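Local coordinates for protein N-acylethanolamine-hydrolyzing acid amidase subunit beta (Caenorhabditis elegans, PDB 6DY3) that probably degrades bioactive fatty acid amides such as N-palmitoylethanolamine, as the beta subunit of an autocatalytically cleaved lysosomal amidase, at residues B[3-15]-B[124-136]. Sequence-based numbering, arbitrary orientation.
Sequences SIVAQNSAGQIIH and IIVAGIKKNEGVV
From Ser3 against Ile125 to Gln7 against Asn132, two beta hairpins from different sheets lie face to face. The axes of strands 3-7 and 124-127 approach to 7.6 Å, with 28° between their N-to-C directions; the axis of strand 13-15 comes within 7.7 Å of that of 124-127, at 145°. The two stack face to face, and no backbone hydrogen bond joins these segments. Side chains alternate: Ser3, Val5, Ile13 and His15 point at Ile125 and Ala127, while Gln7 meets the 130-133 turn. Ser3 CB rests on Ile125 CD1 (3.5 Å). The Ala127 methyl faces both strands of the 3-15 hairpin, with Val5 CG2 3.9 Å and Ile13 CG2 3.8 Å from its CB. The His15 side chain crosses that of Ile125 at a slant, NE2 3.8 Å from CG2, while Val5 CG2 lies over the centre of one face of its ring; Ser65 and Ser67 bind the ring nitrogens. Gln7, extended with CG trans to its backbone N (chi1 -174°), accepts at OE1 from Asn132 N (2.9 Å), slightly off the carbonyl plane, and its NE2 donates to Gly11 O (3.2 Å) from above that carbonyl. One buried amide thus ties both turns together; a leucine here would probably leave Asn132 N and Gly11 O without these partners and uncouple the two turns. A water donates to both Ile13 O and Gly128 O, adding a second polar bridge. Helix 192-199 covers Ile4 and Ile14, and helix 106-113 covers Val126 and Val135, on the outer faces: the four-layered alpha-beta-beta-alpha sandwich of Ntn hydrolases, with Ser3 near the probable nucleophile Cys1.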
# COMPACT_ATOMS: atom_id res chain seq x y z
N SER B 3 -3.48 -0.66 -9.30
CA SER B 3 -4.64 -0.88 -8.45
C SER B 3 -5.88 -0.85 -9.32
O SER B 3 -6.07 0.09 -10.10
CB SER B 3 -4.73 0.18 -7.35
OG SER B 3 -3.71 -0.01 -6.39
N ILE B 4 -6.74 -1.85 -9.16
CA ILE B 4 -7.96 -1.98 -9.95
C ILE B 4 -9.12 -2.19 -9.00
O ILE B 4 -9.00 -2.90 -8.00
CB ILE B 4 -7.87 -3.16 -10.95
CG1 ILE B 4 -6.61 -3.03 -11.81
CG2 ILE B 4 -9.13 -3.21 -11.82
CD1 ILE B 4 -6.36 -4.24 -12.71
N VAL B 5 -10.24 -1.54 -9.30
CA VAL B 5 -11.51 -1.76 -8.62
C VAL B 5 -12.59 -1.95 -9.68
O VAL B 5 -12.67 -1.16 -10.62
CB VAL B 5 -11.86 -0.59 -7.68
CG1 VAL B 5 -13.35 -0.62 -7.30
CG2 VAL B 5 -11.01 -0.67 -6.44
N ALA B 6 -13.41 -2.99 -9.51
CA ALA B 6 -14.45 -3.32 -10.48
C ALA B 6 -15.70 -3.81 -9.76
O ALA B 6 -15.61 -4.54 -8.77
CB ALA B 6 -13.97 -4.39 -11.48
N GLN B 7 -16.86 -3.41 -10.27
CA GLN B 7 -18.14 -3.90 -9.76
C GLN B 7 -18.85 -4.66 -10.87
O GLN B 7 -19.13 -4.09 -11.94
CB GLN B 7 -19.01 -2.74 -9.25
CG GLN B 7 -20.28 -3.21 -8.58
CD GLN B 7 -21.11 -2.08 -8.01
OE1 GLN B 7 -20.84 -0.91 -8.24
NE2 GLN B 7 -22.12 -2.44 -7.24
N ASN B 8 -19.15 -5.93 -10.63
CA ASN B 8 -19.76 -6.76 -11.65
C ASN B 8 -21.26 -6.49 -11.72
O ASN B 8 -21.81 -5.65 -10.99
CB ASN B 8 -19.46 -8.23 -11.40
CG ASN B 8 -20.02 -8.73 -10.09
OD1 ASN B 8 -20.89 -8.11 -9.48
ND2 ASN B 8 -19.53 -9.88 -9.64
N SER B 9 -21.95 -7.22 -12.60
CA SER B 9 -23.38 -7.03 -12.78
C SER B 9 -24.14 -7.38 -11.51
O SER B 9 -25.13 -6.72 -11.17
CB SER B 9 -23.88 -7.88 -13.95
OG SER B 9 -23.20 -7.54 -15.15
N ALA B 10 -23.68 -8.40 -10.78
CA ALA B 10 -24.33 -8.81 -9.54
C ALA B 10 -24.14 -7.81 -8.41
O ALA B 10 -24.75 -7.98 -7.35
CB ALA B 10 -23.81 -10.17 -9.10
N GLY B 11 -23.30 -6.78 -8.59
CA GLY B 11 -23.07 -5.81 -7.55
C GLY B 11 -21.86 -6.07 -6.67
O GLY B 11 -21.58 -5.27 -5.77
N GLN B 12 -21.14 -7.16 -6.90
CA GLN B 12 -19.95 -7.47 -6.12
C GLN B 12 -18.80 -6.57 -6.55
O GLN B 12 -18.60 -6.32 -7.75
CB GLN B 12 -19.57 -8.94 -6.29
CG GLN B 12 -18.50 -9.41 -5.32
CD GLN B 12 -18.15 -10.87 -5.50
OE1 GLN B 12 -17.75 -11.29 -6.58
NE2 GLN B 12 -18.30 -11.64 -4.43
N ILE B 13 -18.05 -6.07 -5.58
CA ILE B 13 -16.95 -5.14 -5.80
C ILE B 13 -15.64 -5.86 -5.51
O ILE B 13 -15.45 -6.38 -4.40
CB ILE B 13 -17.10 -3.87 -4.95
CG1 ILE B 13 -18.43 -3.19 -5.29
CG2 ILE B 13 -15.92 -2.93 -5.17
CD1 ILE B 13 -18.68 -1.90 -4.55
N ILE B 14 -14.74 -5.89 -6.49
CA ILE B 14 -13.47 -6.60 -6.40
C ILE B 14 -12.34 -5.59 -6.47
O ILE B 14 -12.35 -4.68 -7.30
CB ILE B 14 -13.33 -7.66 -7.51
CG1 ILE B 14 -14.45 -8.69 -7.42
CG2 ILE B 14 -11.98 -8.35 -7.43
CD1 ILE B 14 -15.67 -8.36 -8.25
N HIS B 15 -11.34 -5.77 -5.60
CA HIS B 15 -10.19 -4.88 -5.51
C HIS B 15 -8.94 -5.69 -5.80
O HIS B 15 -8.57 -6.57 -5.02
CB HIS B 15 -10.11 -4.23 -4.13
CG HIS B 15 -9.09 -3.15 -4.02
ND1 HIS B 15 -9.13 -2.18 -3.04
CD2 HIS B 15 -8.00 -2.87 -4.78
CE1 HIS B 15 -8.11 -1.36 -3.20
NE2 HIS B 15 -7.41 -1.75 -4.24
N ILE B 124 -5.14 6.97 -3.94
CA ILE B 124 -5.75 6.10 -2.94
C ILE B 124 -6.98 5.47 -3.58
O ILE B 124 -7.92 6.17 -3.97
CB ILE B 124 -6.11 6.88 -1.66
CG1 ILE B 124 -4.85 7.51 -1.06
CG2 ILE B 124 -6.78 5.95 -0.66
CD1 ILE B 124 -5.11 8.42 0.12
N ILE B 125 -6.97 4.15 -3.69
CA ILE B 125 -8.04 3.39 -4.32
C ILE B 125 -8.81 2.69 -3.21
O ILE B 125 -8.23 1.92 -2.43
CB ILE B 125 -7.51 2.38 -5.35
CG1 ILE B 125 -6.85 3.11 -6.53
CG2 ILE B 125 -8.62 1.47 -5.84
CD1 ILE B 125 -5.40 3.48 -6.32
N VAL B 126 -10.11 2.94 -3.14
CA VAL B 126 -10.96 2.41 -2.08
C VAL B 126 -12.11 1.63 -2.72
O VAL B 126 -12.71 2.08 -3.70
CB VAL B 126 -11.51 3.55 -1.18
CG1 VAL B 126 -12.16 2.97 0.07
CG2 VAL B 126 -10.41 4.53 -0.82
N ALA B 127 -12.41 0.47 -2.14
CA ALA B 127 -13.48 -0.39 -2.62
C ALA B 127 -14.45 -0.67 -1.48
O ALA B 127 -14.03 -0.90 -0.33
CB ALA B 127 -12.92 -1.71 -3.16
N GLY B 128 -15.74 -0.66 -1.79
CA GLY B 128 -16.77 -0.83 -0.78
C GLY B 128 -17.64 -2.05 -0.99
O GLY B 128 -17.18 -3.08 -1.51
N ILE B 129 -18.91 -1.95 -0.60
CA ILE B 129 -19.83 -3.08 -0.63
C ILE B 129 -21.13 -2.70 -1.32
O ILE B 129 -21.77 -3.53 -1.96
CB ILE B 129 -20.09 -3.60 0.80
CG1 ILE B 129 -20.73 -2.50 1.65
CG2 ILE B 129 -18.78 -4.10 1.42
CD1 ILE B 129 -20.94 -2.87 3.11
N LYS B 130 -21.52 -1.43 -1.22
CA LYS B 130 -22.76 -0.96 -1.83
C LYS B 130 -22.50 -0.53 -3.27
O LYS B 130 -21.39 -0.65 -3.80
CB LYS B 130 -23.37 0.16 -1.00
CG LYS B 130 -23.92 -0.30 0.34
CD LYS B 130 -24.07 0.84 1.35
CE LYS B 130 -24.86 2.01 0.78
NZ LYS B 130 -24.92 3.14 1.74
N LYS B 131 -23.54 -0.01 -3.92
CA LYS B 131 -23.45 0.34 -5.33
C LYS B 131 -22.50 1.50 -5.55
O LYS B 131 -22.50 2.48 -4.80
CB LYS B 131 -24.83 0.68 -5.88
CG LYS B 131 -24.85 1.11 -7.33
CD LYS B 131 -26.24 1.55 -7.74
CE LYS B 131 -26.29 2.01 -9.18
NZ LYS B 131 -27.58 2.68 -9.49
N ASN B 132 -21.69 1.39 -6.61
CA ASN B 132 -20.76 2.43 -7.03
C ASN B 132 -19.76 2.79 -5.94
O ASN B 132 -19.12 3.84 -6.00
CB ASN B 132 -21.50 3.69 -7.49
CG ASN B 132 -22.06 3.56 -8.90
OD1 ASN B 132 -21.47 2.90 -9.76
ND2 ASN B 132 -23.20 4.18 -9.15
N GLU B 133 -19.62 1.92 -4.93
CA GLU B 133 -18.66 2.16 -3.85
C GLU B 133 -17.28 1.68 -4.31
O GLU B 133 -16.75 0.66 -3.88
CB GLU B 133 -19.10 1.48 -2.57
CG GLU B 133 -20.23 2.21 -1.85
CD GLU B 133 -20.39 1.80 -0.40
OE1 GLU B 133 -19.93 0.70 -0.02
OE2 GLU B 133 -21.00 2.58 0.37
N GLY B 134 -16.73 2.44 -5.25
CA GLY B 134 -15.37 2.26 -5.72
C GLY B 134 -14.85 3.57 -6.26
O GLY B 134 -15.46 4.17 -7.15
N VAL B 135 -13.73 4.06 -5.73
CA VAL B 135 -13.25 5.40 -6.05
C VAL B 135 -11.73 5.41 -6.13
O VAL B 135 -11.04 4.68 -5.42
CB VAL B 135 -13.73 6.43 -5.00
CG1 VAL B 135 -13.11 6.14 -3.63
CG2 VAL B 135 -13.39 7.84 -5.46
N VAL B 136 -11.22 6.24 -7.03
CA VAL B 136 -9.81 6.62 -7.04
C VAL B 136 -9.72 8.02 -6.46
O VAL B 136 -10.37 8.94 -6.95
CB VAL B 136 -9.22 6.57 -8.46
CG1 VAL B 136 -7.83 7.18 -8.48
CG2 VAL B 136 -9.16 5.14 -8.96
O HOH W 1 -16.97 -5.95 -2.09